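Local atomic coordinates of spore coat polysaccharide biosynthesis protein SpsE (Bacillus subtilis, PDB entry 1VLI), a protein that probably acts as a sialic acid synthase-like enzyme of the NeuB family in making the spore coat polysaccharide. Residues 322-325 / 326-330; 371-374 / 375-379; 234-237 / 238-241. One frame throughout, in Å; residues are numbered along the deposited sequence.

Along the chain, interaction 3 comes first: it winds residues 234-241 through the last turns of helix 232-239 and out of its C-terminal end, on the outside of the TIM barrel, between strands 220-225 and 244-248. Interaction 1 follows in the SAF domain, where 322-330 turns back on itself between strands 317-320 and 335-338. Interaction 2, at 371-379, closes a tight turn near the C-terminal end. The three lie in series; none encloses or crosses another. Interactions 1 and 2 touch, F330 CE2 lying 3.3 Å from I376 CG2, and so join two loops of one domain, whereas interaction 3 lies about 51 Å from interaction 1, centre to centre.

Interaction 1: 322-325 / 326-330; sequences APIQ and KGEAF
Q325 and E328 hold each other through two hydrogen bonds across a type II beta turn. In the backbone bond that closes the turn, E328 N gives its hydrogen to Q325 O over 2.9 Å. The second bond needs the side chain: E328 CG stands anti to its N (chi1 -173°) and the chain runs on extended, which carries OE1 back to Q325 N. That bond, also 2.9 Å, is almost straight at 178°, though the N-H comes from above the carboxylate plane. The other oxygen, OE2, takes a hydrogen from a water that also donates to P323 O, and it accepts another from N334. Glutamate suits the place because it is long enough to span the turn and has two oxygens. G327, with phi 109°, fits the third position of the turn, where a side chain would press on the carbonyl oxygen before it. I324 crosses E328 at about a right angle, its CG2 3.9 Å from OE1, while its CD1 reaches obliquely to CE1 of the F330 ring at 3.7 Å. Both apolar side chains also pack on I335 of strand 335-338, and backbone bonds from I324, G327, E328 and F330 tie the loop to the 359-365 segment.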
ATOM      1  N   ALA A 322      -8.494  25.704   0.933  1.00 60.09           N
ATOM      2  CA  ALA A 322      -8.770  27.097   1.335  1.00 58.13           C
ATOM      3  C   ALA A 322     -10.271  27.356   1.113  1.00 57.79           C
ATOM      4  O   ALA A 322     -10.932  26.506   0.555  1.00 59.29           O
ATOM      5  CB  ALA A 322      -7.924  28.066   0.506  1.00 56.50           C
ATOM      6  N   PRO A 323     -10.843  28.475   1.568  1.00 57.26           N
ATOM      7  CA  PRO A 323     -12.225  28.789   1.185  1.00 57.06           C
ATOM      8  C   PRO A 323     -12.308  29.128  -0.309  1.00 56.69           C
ATOM      9  O   PRO A 323     -11.477  29.874  -0.835  1.00 54.13           O
ATOM     10  CB  PRO A 323     -12.568  30.027   2.037  1.00 55.16           C
ATOM     11  CG  PRO A 323     -11.533  30.092   3.080  1.00 54.36           C
ATOM     12  CD  PRO A 323     -10.291  29.496   2.478  1.00 56.80           C
ATOM     13  N   ILE A 324     -13.281  28.552  -0.999  1.00 56.82           N
ATOM     14  CA  ILE A 324     -13.461  28.866  -2.412  1.00 55.43           C
ATOM     15  C   ILE A 324     -14.711  29.701  -2.591  1.00 57.70           C
ATOM     16  O   ILE A 324     -15.766  29.385  -2.044  1.00 60.76           O
ATOM     17  CB  ILE A 324     -13.518  27.570  -3.259  1.00 56.95           C
ATOM     18  CG1 ILE A 324     -12.210  26.767  -3.105  1.00 45.66           C
ATOM     19  CG2 ILE A 324     -13.784  27.889  -4.732  1.00 53.98           C
ATOM     20  CD1 ILE A 324     -12.155  25.524  -3.954  1.00 51.80           C
ATOM     21  N   GLN A 325     -14.592  30.776  -3.357  1.00 57.36           N
ATOM     22  CA  GLN A 325     -15.718  31.666  -3.572  1.00 56.12           C
ATOM     23  C   GLN A 325     -16.416  31.458  -4.902  1.00 54.49           C
ATOM     24  O   GLN A 325     -15.813  30.991  -5.876  1.00 52.31           O
ATOM     25  CB  GLN A 325     -15.279  33.107  -3.395  1.00 56.97           C
ATOM     26  CG  GLN A 325     -15.058  33.457  -1.891  1.00 59.31           C
ATOM     27  CD  GLN A 325     -14.711  34.957  -1.886  1.00 58.49           C
ATOM     28  OE1 GLN A 325     -15.649  35.857  -1.640  1.00 67.35           O
ATOM     29  NE2 GLN A 325     -13.374  35.281  -2.204  1.00 61.14           N
ATOM     30  N   LYS A 326     -17.703  31.800  -4.911  1.00 54.26           N
ATOM     31  CA  LYS A 326     -18.564  31.630  -6.078  1.00 54.20           C
ATOM     32  C   LYS A 326     -17.927  32.272  -7.302  1.00 53.82           C
ATOM     33  O   LYS A 326     -17.612  33.448  -7.263  1.00 54.21           O
ATOM     34  CB  LYS A 326     -19.933  32.289  -5.820  1.00 52.40           C
ATOM     35  CG  LYS A 326     -20.956  31.970  -6.892  1.00 52.50           C
ATOM     36  CD  LYS A 326     -22.177  32.868  -6.829  1.00 52.68           C
ATOM     37  CE  LYS A 326     -23.325  32.181  -7.557  1.00 58.43           C
ATOM     38  NZ  LYS A 326     -24.527  33.066  -7.574  1.00 59.64           N
ATOM     39  N   GLY A 327     -17.707  31.506  -8.372  1.00 53.90           N
ATOM     40  CA  GLY A 327     -17.134  32.093  -9.591  1.00 55.30           C
ATOM     41  C   GLY A 327     -15.697  31.627  -9.804  1.00 54.77           C
ATOM     42  O   GLY A 327     -15.184  31.619 -10.940  1.00 57.38           O
ATOM     43  N   GLU A 328     -15.061  31.215  -8.706  1.00 52.04           N
ATOM     44  CA  GLU A 328     -13.622  30.981  -8.679  1.00 52.43           C
ATOM     45  C   GLU A 328     -13.191  29.627  -9.312  1.00 51.06           C
ATOM     46  O   GLU A 328     -13.736  28.549  -9.001  1.00 46.11           O
ATOM     47  CB  GLU A 328     -13.120  31.139  -7.233  1.00 52.86           C
ATOM     48  CG  GLU A 328     -11.610  31.095  -7.027  1.00 57.33           C
ATOM     49  CD  GLU A 328     -11.225  30.928  -5.560  1.00 56.78           C
ATOM     50  OE1 GLU A 328     -12.042  31.396  -4.688  1.00 61.22           O
ATOM     51  OE2 GLU A 328     -10.094  30.328  -5.277  1.00 65.40           O
ATOM     52  N   ALA A 329     -12.206  29.703 -10.209  1.00 50.31           N
ATOM     53  CA  ALA A 329     -11.641  28.528 -10.857  1.00 49.64           C
ATOM     54  C   ALA A 329     -11.072  27.579  -9.782  1.00 51.22           C
ATOM     55  O   ALA A 329     -10.539  28.035  -8.773  1.00 53.87           O
ATOM     56  CB  ALA A 329     -10.564  28.939 -11.865  1.00 45.02           C
ATOM     57  N   PHE A 330     -11.254  26.275  -9.972  1.00 51.32           N
ATOM     58  CA  PHE A 330     -10.675  25.273  -9.103  1.00 51.24           C
ATOM     59  C   PHE A 330      -9.287  25.082  -9.616  1.00 52.22           C
ATOM     60  O   PHE A 330      -9.075  25.109 -10.836  1.00 53.94           O
ATOM     61  CB  PHE A 330     -11.382  23.960  -9.272  1.00 46.82           C
ATOM     62  CG  PHE A 330     -12.710  23.901  -8.622  1.00 52.03           C
ATOM     63  CD1 PHE A 330     -12.817  23.894  -7.234  1.00 49.84           C
ATOM     64  CD2 PHE A 330     -13.869  23.796  -9.391  1.00 51.08           C
ATOM     65  CE1 PHE A 330     -14.055  23.806  -6.619  1.00 50.38           C
ATOM     66  CE2 PHE A 330     -15.110  23.725  -8.782  1.00 53.71           C
ATOM     67  CZ  PHE A 330     -15.207  23.727  -7.391  1.00 49.19           C
TER
HETATM   68  O   HOH W   1      -9.633  29.606  -2.602  1.00 55.92           O

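Interaction 2: 371-374 / 375-379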
ATOM      1  N   ILE A 371     -15.696  18.348  -1.573  1.00 56.50           N
ATOM      2  CA  ILE A 371     -16.455  18.791  -2.734  1.00 56.25           C
ATOM      3  C   ILE A 371     -17.603  17.849  -3.008  1.00 57.05           C
ATOM      4  O   ILE A 371     -17.497  16.659  -2.842  1.00 61.97           O
ATOM      5  CB  ILE A 371     -15.566  18.856  -3.980  1.00 55.44           C
ATOM      6  CG1 ILE A 371     -14.382  19.781  -3.738  1.00 56.35           C
ATOM      7  CG2 ILE A 371     -16.365  19.387  -5.182  1.00 56.36           C
ATOM      8  CD1 ILE A 371     -14.774  21.200  -3.655  1.00 41.08           C
ATOM      9  N   VAL A 372     -18.672  18.420  -3.515  1.00 57.27           N
ATOM     10  CA  VAL A 372     -19.962  17.809  -3.626  1.00 55.91           C
ATOM     11  C   VAL A 372     -20.514  18.351  -4.967  1.00 56.08           C
ATOM     12  O   VAL A 372     -19.977  19.321  -5.504  1.00 56.06           O
ATOM     13  CB  VAL A 372     -20.769  18.260  -2.384  1.00 57.10           C
ATOM     14  CG1 VAL A 372     -21.873  19.219  -2.727  1.00 53.02           C
ATOM     15  CG2 VAL A 372     -21.181  17.076  -1.501  1.00 50.09           C
ATOM     16  N   TRP A 373     -21.540  17.721  -5.534  1.00 55.63           N
ATOM     17  CA  TRP A 373     -21.995  18.095  -6.880  1.00 54.27           C
ATOM     18  C   TRP A 373     -22.632  19.460  -6.903  1.00 54.47           C
ATOM     19  O   TRP A 373     -22.499  20.217  -7.872  1.00 55.40           O
ATOM     20  CB  TRP A 373     -22.958  17.050  -7.447  1.00 56.28           C
ATOM     21  CG  TRP A 373     -22.248  15.856  -7.958  1.00 54.13           C
ATOM     22  CD1 TRP A 373     -22.268  14.599  -7.423  1.00 58.98           C
ATOM     23  CD2 TRP A 373     -21.364  15.798  -9.092  1.00 56.03           C
ATOM     24  NE1 TRP A 373     -21.452  13.761  -8.157  1.00 53.68           N
ATOM     25  CE2 TRP A 373     -20.886  14.472  -9.187  1.00 54.78           C
ATOM     26  CE3 TRP A 373     -20.910  16.741 -10.031  1.00 66.43           C
ATOM     27  CZ2 TRP A 373     -20.010  14.058 -10.198  1.00 50.36           C
ATOM     28  CZ3 TRP A 373     -20.012  16.325 -11.025  1.00 59.79           C
ATOM     29  CH2 TRP A 373     -19.580  15.005 -11.094  1.00 58.48           C
ATOM     30  N   ASP A 374     -23.310  19.793  -5.817  1.00 54.79           N
ATOM     31  CA  ASP A 374     -23.972  21.069  -5.714  1.00 53.94           C
ATOM     32  C   ASP A 374     -23.021  22.254  -5.740  1.00 54.98           C
ATOM     33  O   ASP A 374     -23.465  23.381  -5.935  1.00 56.62           O
ATOM     34  CB  ASP A 374     -24.811  21.098  -4.456  1.00 56.14           C
ATOM     35  CG  ASP A 374     -26.164  20.432  -4.644  1.00 63.31           C
ATOM     36  OD1 ASP A 374     -26.498  19.962  -5.760  1.00 65.57           O
ATOM     37  OD2 ASP A 374     -26.966  20.333  -3.705  1.00 74.27           O
ATOM     38  N   ASP A 375     -21.726  21.999  -5.544  1.00 54.95           N
ATOM     39  CA  ASP A 375     -20.711  23.043  -5.570  1.00 54.58           C
ATOM     40  C   ASP A 375     -20.351  23.363  -7.008  1.00 54.02           C
ATOM     41  O   ASP A 375     -19.802  24.418  -7.270  1.00 53.28           O
ATOM     42  CB  ASP A 375     -19.434  22.597  -4.813  1.00 54.78           C
ATOM     43  CG  ASP A 375     -19.678  22.352  -3.310  1.00 57.50           C
ATOM     44  OD1 ASP A 375     -20.576  23.033  -2.760  1.00 56.30           O
ATOM     45  OD2 ASP A 375     -19.038  21.507  -2.601  1.00 47.34           O
ATOM     46  N   ILE A 376     -20.643  22.443  -7.934  1.00 55.49           N
ATOM     47  CA  ILE A 376     -20.223  22.603  -9.342  1.00 57.60           C
ATOM     48  C   ILE A 376     -21.341  22.672 -10.376  1.00 60.24           C
ATOM     49  O   ILE A 376     -21.109  23.170 -11.483  1.00 63.23           O
ATOM     50  CB  ILE A 376     -19.163  21.553  -9.771  1.00 57.77           C
ATOM     51  CG1 ILE A 376     -19.495  20.172  -9.261  1.00 63.57           C
ATOM     52  CG2 ILE A 376     -17.775  21.898  -9.204  1.00 57.12           C
ATOM     53  CD1 ILE A 376     -18.257  19.407  -8.903  1.00 63.25           C
ATOM     54  N   LEU A 377     -22.545  22.218 -10.008  1.00 58.09           N
ATOM     55  CA  LEU A 377     -23.681  22.177 -10.926  1.00 54.90           C
ATOM     56  C   LEU A 377     -24.693  23.305 -10.720  1.00 52.63           C
ATOM     57  O   LEU A 377     -25.149  23.590  -9.594  1.00 50.34           O
ATOM     58  CB  LEU A 377     -24.354  20.802 -10.888  1.00 56.91           C
ATOM     59  CG  LEU A 377     -23.451  19.661 -11.371  1.00 56.15           C
ATOM     60  CD1 LEU A 377     -24.090  18.319 -11.077  1.00 57.90           C
ATOM     61  CD2 LEU A 377     -23.078  19.794 -12.870  1.00 56.63           C
ATOM     62  N   LEU A 378     -25.016  23.963 -11.831  1.00 51.40           N
ATOM     63  CA  LEU A 378     -25.838  25.161 -11.803  1.00 49.88           C
ATOM     64  C   LEU A 378     -27.286  24.738 -11.590  1.00 48.75           C
ATOM     65  O   LEU A 378     -27.782  23.871 -12.295  1.00 45.60           O
ATOM     66  CB  LEU A 378     -25.684  25.947 -13.110  1.00 48.87           C
ATOM     67  CG  LEU A 378     -26.234  27.373 -13.094  1.00 54.67           C
ATOM     68  CD1 LEU A 378     -25.088  28.319 -12.823  1.00 63.49           C
ATOM     69  CD2 LEU A 378     -26.952  27.747 -14.400  1.00 55.04           C
ATOM     70  N   LYS A 379     -27.942  25.332 -10.593  1.00 52.67           N
ATOM     71  CA  LYS A 379     -29.331  24.992 -10.303  1.00 57.31           C
ATOM     72  C   LYS A 379     -30.278  26.202 -10.293  1.00 60.66           C
ATOM     73  O   LYS A 379     -31.481  26.036 -10.093  1.00 62.76           O
ATOM     74  CB  LYS A 379     -29.423  24.219  -8.986  1.00 55.88           C
ATOM     75  CG  LYS A 379     -28.670  22.920  -9.004  1.00 54.19           C
ATOM     76  CD  LYS A 379     -29.372  21.851  -8.174  1.00 57.10           C
ATOM     77  CE  LYS A 379     -28.686  20.528  -8.318  1.00 55.06           C
ATOM     78  NZ  LYS A 379     -29.523  19.455  -7.741  1.00 62.03           N
TER
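W373 presents the CE3 corner of its indole to I376 and L377, which fill the angle between the ring and the backbone. L377 lies alongside W373 and points the same way, bringing its CD1 within 3.7 Å of CE3; CG1 of I376 reaches the same carbon obliquely at 3.8 Å. I376 can do so because its CG1 takes the crowded position between N and carbonyl carbon (chi1 43°), folding CD1 over V372 O and toward CG2 of I371. Branched aliphatic chains suit such a corner, having bumps on more than one side. The backbone here curls into a turn of the SAF domain: W373 O accepts from both I376 N and L377 N, each at 2.9 Å, the former from above the carbonyl plane, and D375 N bonds to V372 O. D375 folds its carboxylate back beside V372, OD2 resting 3.6 Å from CG1 and making a weak bond to V372 N, while OD1 forms a salt bridge with R363. With an alanine in place of D375, R363 would probably lose this acidic partner and V372 N its weak bond, leaving a gap beside V372. D374 OD1 meets K379 CE at 3.4 Å and, in a long salt bridge, its NZ.

Interaction 3: 234-237 / 238-241; sequences PCAA and VRLG
R239 folds its side chain back over A236 near the end of helix 232-239, the helix of a beta-alpha-beta unit of the TIM barrel. Its first torsion, 92°, lies away from the staggered positions, and a bend at chi3 (97°) turns the guanidinium back along the helix. One face of that flat group lies over A236 CA, displaced toward its outer atoms, and NH2 comes 4.0 Å from the CB atoms of both C235 and A236. The small side chains of these two residues leave room for it, and aliphatic and planar parts let arginine lie along the helix surface, where T279, K289 and V291 also touch it. V238 turns CG1 anti to its N (chi1 162°), which sets CG2 beside the N, 3.4 Å from P234 O. This beta-branched residue thus covers the carbonyl to which its own N bonds, and it packs against I245 of strand 244-248 and T279 of helix 266-285. A237, slim enough to sit between sheet and helix, touches F223 and I245. Helical i to i+4 hydrogen bonds run from V238 N to P234 O and from R239 N to C235 O. The helix closes in a Schellman motif with G241 as its C-prime residue; glycine suits the positive phi, at which a CB would strike the preceding carbonyl oxygen. There G241 N donates to V238 O over 2.9 Å.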
ATOM      1  N   PRO A 234      -0.195 -17.237   5.546  1.00 52.41           N
ATOM      2  CA  PRO A 234       0.846 -17.150   4.490  1.00 52.82           C
ATOM      3  C   PRO A 234       0.905 -18.405   3.581  1.00 52.18           C
ATOM      4  O   PRO A 234       0.823 -18.283   2.361  1.00 53.72           O
ATOM      5  CB  PRO A 234       2.184 -16.903   5.271  1.00 52.33           C
ATOM      6  CG  PRO A 234       1.738 -16.206   6.557  1.00 52.89           C
ATOM      7  CD  PRO A 234       0.336 -16.864   6.871  1.00 51.63           C
ATOM      8  N   CYS A 235       1.020 -19.589   4.164  1.00 51.05           N
ATOM      9  CA  CYS A 235       1.114 -20.816   3.384  1.00 55.56           C
ATOM     10  C   CYS A 235      -0.162 -21.169   2.611  1.00 55.97           C
ATOM     11  O   CYS A 235      -0.091 -21.619   1.468  1.00 56.08           O
ATOM     12  CB  CYS A 235       1.481 -21.988   4.282  1.00 57.61           C
ATOM     13  SG  CYS A 235       3.182 -21.878   4.882  1.00 67.31           S
ATOM     14  N   ALA A 236      -1.323 -20.969   3.228  1.00 55.36           N
ATOM     15  CA  ALA A 236      -2.591 -21.249   2.547  1.00 53.92           C
ATOM     16  C   ALA A 236      -2.693 -20.328   1.331  1.00 54.64           C
ATOM     17  O   ALA A 236      -3.019 -20.769   0.249  1.00 57.24           O
ATOM     18  CB  ALA A 236      -3.749 -21.059   3.487  1.00 50.31           C
ATOM     19  N   ALA A 237      -2.344 -19.058   1.503  1.00 56.33           N
ATOM     20  CA  ALA A 237      -2.329 -18.085   0.400  1.00 55.02           C
ATOM     21  C   ALA A 237      -1.429 -18.539  -0.751  1.00 56.01           C
ATOM     22  O   ALA A 237      -1.849 -18.492  -1.924  1.00 53.98           O
ATOM     23  CB  ALA A 237      -1.890 -16.725   0.899  1.00 56.49           C
ATOM     24  N   VAL A 238      -0.198 -18.960  -0.411  1.00 51.57           N
ATOM     25  CA  VAL A 238       0.777 -19.414  -1.392  1.00 49.71           C
ATOM     26  C   VAL A 238       0.217 -20.601  -2.158  1.00 54.19           C
ATOM     27  O   VAL A 238       0.309 -20.658  -3.389  1.00 54.66           O
ATOM     28  CB  VAL A 238       2.132 -19.783  -0.712  1.00 53.02           C
ATOM     29  CG1 VAL A 238       3.023 -20.669  -1.611  1.00 41.34           C
ATOM     30  CG2 VAL A 238       2.861 -18.527  -0.309  1.00 47.61           C
ATOM     31  N   ARG A 239      -0.401 -21.538  -1.453  1.00 56.18           N
ATOM     32  CA  ARG A 239      -0.942 -22.690  -2.165  1.00 59.25           C
ATOM     33  C   ARG A 239      -2.276 -22.418  -2.879  1.00 61.18           C
ATOM     34  O   ARG A 239      -2.780 -23.284  -3.563  1.00 63.96           O
ATOM     35  CB  ARG A 239      -0.843 -24.002  -1.364  1.00 61.21           C
ATOM     36  CG  ARG A 239      -1.999 -24.424  -0.499  1.00 70.67           C
ATOM     37  CD  ARG A 239      -1.637 -25.624   0.423  1.00 61.13           C
ATOM     38  NE  ARG A 239      -1.267 -25.120   1.740  1.00 69.76           N
ATOM     39  CZ  ARG A 239      -2.109 -24.968   2.772  1.00 71.54           C
ATOM     40  NH1 ARG A 239      -3.407 -25.346   2.677  1.00 53.38           N
ATOM     41  NH2 ARG A 239      -1.637 -24.435   3.913  1.00 59.46           N
ATOM     42  N   LEU A 240      -2.788 -21.193  -2.748  1.00 59.20           N
ATOM     43  CA  LEU A 240      -3.870 -20.673  -3.573  1.00 58.02           C
ATOM     44  C   LEU A 240      -3.348 -19.764  -4.678  1.00 57.18           C
ATOM     45  O   LEU A 240      -4.138 -19.140  -5.338  1.00 59.09           O
ATOM     46  CB  LEU A 240      -4.880 -19.873  -2.738  1.00 55.83           C
ATOM     47  CG  LEU A 240      -5.903 -20.771  -2.047  1.00 61.04           C
ATOM     48  CD1 LEU A 240      -6.697 -20.039  -1.003  1.00 53.67           C
ATOM     49  CD2 LEU A 240      -6.819 -21.372  -3.057  1.00 57.74           C
ATOM     50  N   GLY A 241      -2.026 -19.670  -4.847  1.00 55.75           N
ATOM     51  CA  GLY A 241      -1.435 -18.999  -5.992  1.00 52.16           C
ATOM     52  C   GLY A 241      -0.806 -17.631  -5.749  1.00 53.96           C
ATOM     53  O   GLY A 241      -0.342 -16.997  -6.700  1.00 55.76           O
TER